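Local structure of DNA repair protein rad60 (Schizosaccharomyces pombe, 3GOE) at residues V28-T31 with V32-I36; K37-C40 with T41-I45. The protein is needed for recombinational repair of DNA double-strand breaks arising at replication or from radiation, the piece described here being its C-terminal SUMO-like domain. All blocks are in the same frame, centred on the assembly; numbering follows the deposited sequence.

Contact 1. Residues V28-T31 with V32-I36; sequences VDFT and VKDLI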
ATOM      1  N   VAL A  28       0.147   3.466   9.075  1.00  9.30           N
ATOM      2  CA  VAL A  28      -1.230   3.023   8.870  1.00  9.91           C
ATOM      3  C   VAL A  28      -2.215   4.166   8.778  1.00  9.43           C
ATOM      4  O   VAL A  28      -3.334   3.989   8.325  1.00 10.81           O
ATOM      5  CB  VAL A  28      -1.645   2.033   9.985  1.00 12.15           C
ATOM      6  CG1 VAL A  28      -0.784   0.777   9.926  1.00 14.74           C
ATOM      7  CG2 VAL A  28      -1.638   2.685  11.357  1.00 14.31           C
ATOM      8  N   ASP A  29      -1.811   5.397   9.094  1.00  9.83           N
ATOM      9  CA  ASP A  29      -2.627   6.559   8.834  1.00 11.33           C
ATOM     10  C   ASP A  29      -2.455   7.110   7.402  1.00 10.45           C
ATOM     11  O   ASP A  29      -3.216   8.020   7.033  1.00 13.07           O
ATOM     12  CB  ASP A  29      -2.445   7.607   9.933  1.00 16.31           C
ATOM     13  CG  ASP A  29      -1.197   8.404   9.846  1.00 20.45           C
ATOM     14  OD1 ASP A  29      -0.309   8.092   9.037  1.00 31.35           O
ATOM     15  OD2 ASP A  29      -1.132   9.404  10.648  1.00 29.51           O
ATOM     16  N   PHE A  30      -1.541   6.581   6.601  1.00 10.17           N
ATOM     17  CA  PHE A  30      -1.546   6.925   5.203  1.00  9.85           C
ATOM     18  C   PHE A  30      -2.816   6.383   4.558  1.00  8.09           C
ATOM     19  O   PHE A  30      -3.278   5.322   4.938  1.00  9.75           O
ATOM     20  CB  PHE A  30      -0.320   6.318   4.489  1.00 11.65           C
ATOM     21  CG  PHE A  30       1.001   7.014   4.554  1.00 14.38           C
ATOM     22  CD1 PHE A  30       1.211   7.996   5.504  1.00 16.92           C
ATOM     23  CD2 PHE A  30       2.012   6.681   3.664  1.00 19.07           C
ATOM     24  CE1 PHE A  30       2.490   8.631   5.599  1.00 21.93           C
ATOM     25  CE2 PHE A  30       3.272   7.260   3.753  1.00 23.11           C
ATOM     26  CZ  PHE A  30       3.442   8.242   4.709  1.00 24.90           C
ATOM     27  N   THR A  31      -3.267   7.049   3.525  1.00  7.49           N
ATOM     28  CA  THR A  31      -4.262   6.449   2.669  1.00  7.51           C
ATOM     29  C   THR A  31      -3.644   5.447   1.698  1.00  6.96           C
ATOM     30  O   THR A  31      -2.446   5.379   1.492  1.00  7.40           O
ATOM     31  CB  THR A  31      -5.049   7.532   1.881  1.00  7.72           C
ATOM     32  OG1 THR A  31      -4.142   8.222   1.102  1.00  8.31           O
ATOM     33  CG2 THR A  31      -5.823   8.418   2.796  1.00  8.80           C
ATOM     34  N   VAL A  32      -4.513   4.648   1.091  1.00  7.39           N
ATOM     35  CA  VAL A  32      -4.110   3.775   0.009  1.00  7.32           C
ATOM     36  C   VAL A  32      -3.484   4.592  -1.118  1.00  7.10           C
ATOM     37  O   VAL A  32      -2.466   4.187  -1.679  1.00  7.57           O
ATOM     38  CB  VAL A  32      -5.329   2.932  -0.449  1.00  8.26           C
ATOM     39  CG1 VAL A  32      -5.080   2.259  -1.767  1.00  9.03           C
ATOM     40  CG2 VAL A  32      -5.684   1.968   0.683  1.00  9.90           C
ATOM     41  N   LYS A  33      -4.049   5.758  -1.433  1.00  7.36           N
ATOM     42  CA  LYS A  33      -3.437   6.611  -2.455  1.00  7.36           C
ATOM     43  C   LYS A  33      -2.035   7.027  -2.033  1.00  6.95           C
ATOM     44  O   LYS A  33      -1.112   7.032  -2.859  1.00  7.52           O
ATOM     45  CB  LYS A  33      -4.321   7.845  -2.717  1.00  8.55           C
ATOM     46  CG  LYS A  33      -3.809   8.662  -3.890  1.00 11.42           C
ATOM     47  CD  LYS A  33      -4.678   9.842  -4.143  1.00 18.12           C
ATOM     48  CE  LYS A  33      -5.855   9.648  -5.017  1.00 35.31           C
ATOM     49  NZ  LYS A  33      -6.182  11.083  -5.415  1.00 47.69           N
ATOM     50  N   ASP A  34      -1.827   7.386  -0.785  1.00  7.20           N
ATOM     51  CA  ASP A  34      -0.529   7.743  -0.263  1.00  7.17           C
ATOM     52  C   ASP A  34       0.444   6.567  -0.469  1.00  6.93           C
ATOM     53  O   ASP A  34       1.601   6.749  -0.848  1.00  7.45           O
ATOM     54  CB  ASP A  34      -0.595   8.081   1.209  1.00  7.78           C
ATOM     55  CG  ASP A  34      -1.253   9.365   1.609  1.00  9.06           C
ATOM     56  OD1 ASP A  34      -1.196  10.346   0.822  1.00 11.01           O
ATOM     57  OD2 ASP A  34      -1.761   9.427   2.746  1.00 11.11           O
ATOM     58  N   LEU A  35      -0.005   5.342  -0.140  1.00  7.09           N
ATOM     59  CA  LEU A  35       0.809   4.149  -0.327  1.00  6.73           C
ATOM     60  C   LEU A  35       1.236   4.013  -1.787  1.00  6.97           C
ATOM     61  O   LEU A  35       2.398   3.707  -2.076  1.00  7.46           O
ATOM     62  CB  LEU A  35       0.019   2.933   0.165  1.00  7.44           C
ATOM     63  CG  LEU A  35       0.627   1.555  -0.105  1.00  8.47           C
ATOM     64  CD1 LEU A  35       2.052   1.417   0.428  1.00  9.70           C
ATOM     65  CD2 LEU A  35      -0.302   0.487   0.463  1.00 10.57           C
ATOM     66  N   ILE A  36       0.291   4.243  -2.713  1.00  7.04           N
ATOM     67  CA  ILE A  36       0.638   4.202  -4.121  1.00  6.95           C
ATOM     68  C   ILE A  36       1.632   5.251  -4.502  1.00  6.91           C
ATOM     69  O   ILE A  36       2.611   5.007  -5.227  1.00  7.32           O
ATOM     70  CB  ILE A  36      -0.645   4.260  -5.014  1.00  7.40           C
ATOM     71  CG1 ILE A  36      -1.571   3.095  -4.734  1.00  8.01           C
ATOM     72  CG2 ILE A  36      -0.250   4.297  -6.469  1.00  9.01           C
ATOM     73  CD1 ILE A  36      -2.955   3.259  -5.356  1.00  9.55           C
TER
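Thr-31 and Leu-35 join the loop 28-31 to the helical turn 32-36 through the backbone: Phe-30 and Thr-31 are extended, the chain turns helical from Val-32, and Leu-35 N donates to Thr-31 O at 2.9 Å, the first i to i+4 bond. Thr-31 is the N-cap, and with Asp-34 it forms a capping box. Thr-31 OG1, set between its own backbone N and carbonyl carbon (chi1 61°), accepts from Asp-34 N at 3.1 Å. In return, Asp-34 OD2 takes the Thr-31 N-H at 2.9 Å, a fairly straight bond of 161° that reaches the oxygen on its anti side and well out of the carboxylate plane. Each residue thus caps the other's backbone N-H with its side chain, and the carboxylate lies near the N-terminal end of the helix, where the dipole would probably favour its negative charge. Just upstream, Phe-30 crosses Asp-34 at about a right angle; Phe-30 CB lies 3.7 Å from Asp-34 CB, and that methylene also meets the ring obliquely, at CD2 and CG. On the inner side of the helix, Val-32 and Leu-35 pack on Leu-53 of strand 52-55, while Leu-35 also reaches Leu-24 and Ile-26 of strand 22-27 and Leu-12 of strand 9-16.

Contact 2. Residues K37-C40 with T41-I45; sequences KRYC and TEVKI
Tyr-39 and Cys-40 meet Val-43 and Ile-45 in a local contact that closes the C-terminal end of helix 32-43, where the chain turns out of the helix into a loop. The last regular i to i+4 bond of the helix runs from Val-43 N to Tyr-39 O at 3.0 Å. Val-43 CG2 lies over one face of the Tyr-39 ring, 4.0 Å from its centroid, a CH-pi contact displaced toward the rim. With CG of the tyrosine anti to the backbone N (chi1 171°), it is the far half of the ring, CE1, CZ and CE2, that comes back to the valine methyls. This helix lies across the mixed sheet of the ubiquitin-like beta-grasp fold, and the ring packs on Leu-14 and Leu-22 of that sheet. Its OH is hydrogen-bonded to both Glu-20 O and Ser-19 OG, and Ser-19 is itself a ligand of the bound calcium ion. Ile-45 brings CD1 to Tyr-39 CE2 at 3.9 Å. With an alanine here instead of the tyrosine, Val-43 CG2 and Ile-45 CD1 would probably lose the ring they pack on, and Glu-20 O and Ser-19 OG the hydroxyl they share. Lys-44, with positive phi (68°), turns the chain back, and Cys-40 O receives Ile-45 N at 3.0 Å and, weakly, Lys-44 N. The returning Ile-45 lays CG1 against Cys-40 SG at 3.8 Å.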
ATOM      1  N   LYS A  37       1.437   6.499  -4.036  1.00  6.79           N
ATOM      2  CA  LYS A  37       2.365   7.575  -4.316  1.00  7.14           C
ATOM      3  C   LYS A  37       3.775   7.223  -3.822  1.00  6.83           C
ATOM      4  O   LYS A  37       4.765   7.527  -4.489  1.00  7.91           O
ATOM      5  CB  LYS A  37       1.926   8.896  -3.695  1.00  8.34           C
ATOM      6  CG  LYS A  37       0.736   9.529  -4.363  1.00  9.71           C
ATOM      7  CD  LYS A  37       0.343  10.836  -3.655  1.00 14.14           C
ATOM      8  CE  LYS A  37      -0.724  11.605  -4.373  1.00 18.50           C
ATOM      9  NZ  LYS A  37      -1.012  12.835  -3.614  1.00 35.63           N
ATOM     10  N   ARG A  38       3.868   6.659  -2.633  1.00  6.88           N
ATOM     11  CA  ARG A  38       5.164   6.286  -2.054  1.00  7.27           C
ATOM     12  C   ARG A  38       5.792   5.141  -2.844  1.00  6.96           C
ATOM     13  O   ARG A  38       6.991   5.165  -3.121  1.00  7.86           O
ATOM     14  CB  ARG A  38       4.972   5.950  -0.576  1.00  8.05           C
ATOM     15  CG  ARG A  38       6.268   5.522   0.097  1.00  9.43           C
ATOM     16  CD  ARG A  38       7.356   6.562   0.137  1.00 10.81           C
ATOM     17  NE  ARG A  38       7.018   7.793   0.831  1.00 10.86           N
ATOM     18  CZ  ARG A  38       7.068   7.965   2.149  1.00 11.36           C
ATOM     19  NH1 ARG A  38       7.391   6.993   2.960  1.00 13.77           N
ATOM     20  NH2 ARG A  38       6.760   9.163   2.698  1.00 11.97           N
ATOM     21  N   TYR A  39       5.010   4.134  -3.207  1.00  6.95           N
ATOM     22  CA  TYR A  39       5.506   3.089  -4.085  1.00  7.10           C
ATOM     23  C   TYR A  39       6.132   3.699  -5.349  1.00  7.07           C
ATOM     24  O   TYR A  39       7.231   3.343  -5.767  1.00  7.88           O
ATOM     25  CB  TYR A  39       4.363   2.109  -4.442  1.00  7.74           C
ATOM     26  CG  TYR A  39       4.788   1.146  -5.517  1.00  8.24           C
ATOM     27  CD1 TYR A  39       5.574   0.032  -5.224  1.00 10.42           C
ATOM     28  CD2 TYR A  39       4.402   1.344  -6.829  1.00  9.23           C
ATOM     29  CE1 TYR A  39       5.965  -0.847  -6.231  1.00 11.37           C
ATOM     30  CE2 TYR A  39       4.833   0.474  -7.811  1.00 10.85           C
ATOM     31  CZ  TYR A  39       5.603  -0.618  -7.523  1.00 11.13           C
ATOM     32  OH  TYR A  39       6.026  -1.441  -8.546  1.00 14.72           O
ATOM     33  N   CYS A  40       5.391   4.632  -5.953  1.00  7.17           N
ATOM     34  CA  CYS A  40       5.848   5.207  -7.214  1.00  7.74           C
ATOM     35  C   CYS A  40       7.146   5.981  -7.042  1.00  7.80           C
ATOM     36  O   CYS A  40       8.020   5.886  -7.933  1.00  8.55           O
ATOM     37  CB  CYS A  40       4.769   6.116  -7.822  1.00  8.75           C
ATOM     38  SG  CYS A  40       3.349   5.193  -8.470  1.00  9.76           S
ATOM     39  N   THR A  41       7.307   6.772  -5.998  1.00  7.90           N
ATOM     40  CA  THR A  41       8.577   7.475  -5.820  1.00  8.63           C
ATOM     41  C   THR A  41       9.689   6.483  -5.465  1.00  9.24           C
ATOM     42  O   THR A  41      10.860   6.750  -5.858  1.00 11.93           O
ATOM     43  CB  THR A  41       8.514   8.616  -4.817  1.00  9.26           C
ATOM     44  OG1 THR A  41       8.063   8.218  -3.530  1.00 10.30           O
ATOM     45  CG2 THR A  41       7.629   9.768  -5.273  1.00 11.12           C
ATOM     46  N   GLU A  42       9.422   5.411  -4.797  1.00  8.78           N
ATOM     47  CA  GLU A  42      10.473   4.460  -4.429  1.00  9.56           C
ATOM     48  C   GLU A  42      10.967   3.693  -5.634  1.00  9.88           C
ATOM     49  O   GLU A  42      12.168   3.430  -5.760  1.00 13.40           O
ATOM     50  CB  GLU A  42       9.961   3.493  -3.354  1.00 10.65           C
ATOM     51  CG  GLU A  42       9.790   4.100  -1.992  1.00 12.97           C
ATOM     52  CD  GLU A  42      11.116   4.449  -1.390  1.00 19.67           C
ATOM     53  OE1 GLU A  42      12.022   3.624  -1.436  1.00 36.54           O
ATOM     54  OE2 GLU A  42      11.339   5.542  -0.909  1.00 32.59           O
ATOM     55  N   VAL A  43      10.091   3.320  -6.558  1.00  9.60           N
ATOM     56  CA  VAL A  43      10.523   2.562  -7.732  1.00 10.12           C
ATOM     57  C   VAL A  43      10.719   3.460  -8.946  1.00 11.15           C
ATOM     58  O   VAL A  43      11.123   2.993 -10.012  1.00 13.78           O
ATOM     59  CB  VAL A  43       9.579   1.394  -8.048  1.00 11.29           C
ATOM     60  CG1 VAL A  43       9.425   0.400  -6.867  1.00 12.92           C
ATOM     61  CG2 VAL A  43       8.235   1.811  -8.551  1.00 11.34           C
ATOM     62  N   LYS A  44      10.435   4.727  -8.829  1.00  9.96           N
ATOM     63  CA  LYS A  44      10.688   5.787  -9.828  1.00 10.68           C
ATOM     64  C   LYS A  44       9.814   5.633 -11.061  1.00  9.75           C
ATOM     65  O   LYS A  44      10.234   5.926 -12.191  1.00 11.62           O
ATOM     66  CB  LYS A  44      12.174   5.895 -10.189  1.00 15.51           C
ATOM     67  CG  LYS A  44      13.031   6.198  -8.903  1.00 20.33           C
ATOM     68  CD  LYS A  44      14.478   6.536  -9.249  1.00 30.90           C
ATOM     69  CE  LYS A  44      15.309   6.789  -7.957  1.00 38.84           C
ATOM     70  NZ  LYS A  44      14.385   7.184  -6.861  1.00 53.42           N
ATOM     71  N   ILE A  45       8.558   5.277 -10.861  1.00 10.41           N
ATOM     72  CA  ILE A  45       7.549   5.327 -11.918  1.00 10.20           C
ATOM     73  C   ILE A  45       6.647   6.501 -11.684  1.00  9.44           C
ATOM     74  O   ILE A  45       6.525   7.020 -10.545  1.00 10.32           O
ATOM     75  CB  ILE A  45       6.761   4.032 -12.083  1.00 10.55           C
ATOM     76  CG1 ILE A  45       5.809   3.737 -10.948  1.00 10.79           C
ATOM     77  CG2 ILE A  45       7.722   2.871 -12.357  1.00 13.33           C
ATOM     78  CD1 ILE A  45       4.884   2.564 -11.146  1.00 15.37           C
TER

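The two ends of a single helix illustrate how differently its termini can be finished. Contact 1 relies on side chains that cap backbone N-H groups, while in contact 2 the side chains meet mainly through apolar atoms and the end of the helix is tied by main-chain bonds. Both are partly buried, but contact 1 lies nearer the middle of the domain, its centre about 6 Å from that of the chain against about 11 Å for contact 2, where four of nine touching residues are exposed against none of six. Both send inner side chains to strands 9-16 and 22-27; contact 1 adds strand 52-55, and contact 2 approaches the calcium site. They touch where Phe-30 CZ packs 4.0 Å from Arg-38 NH2.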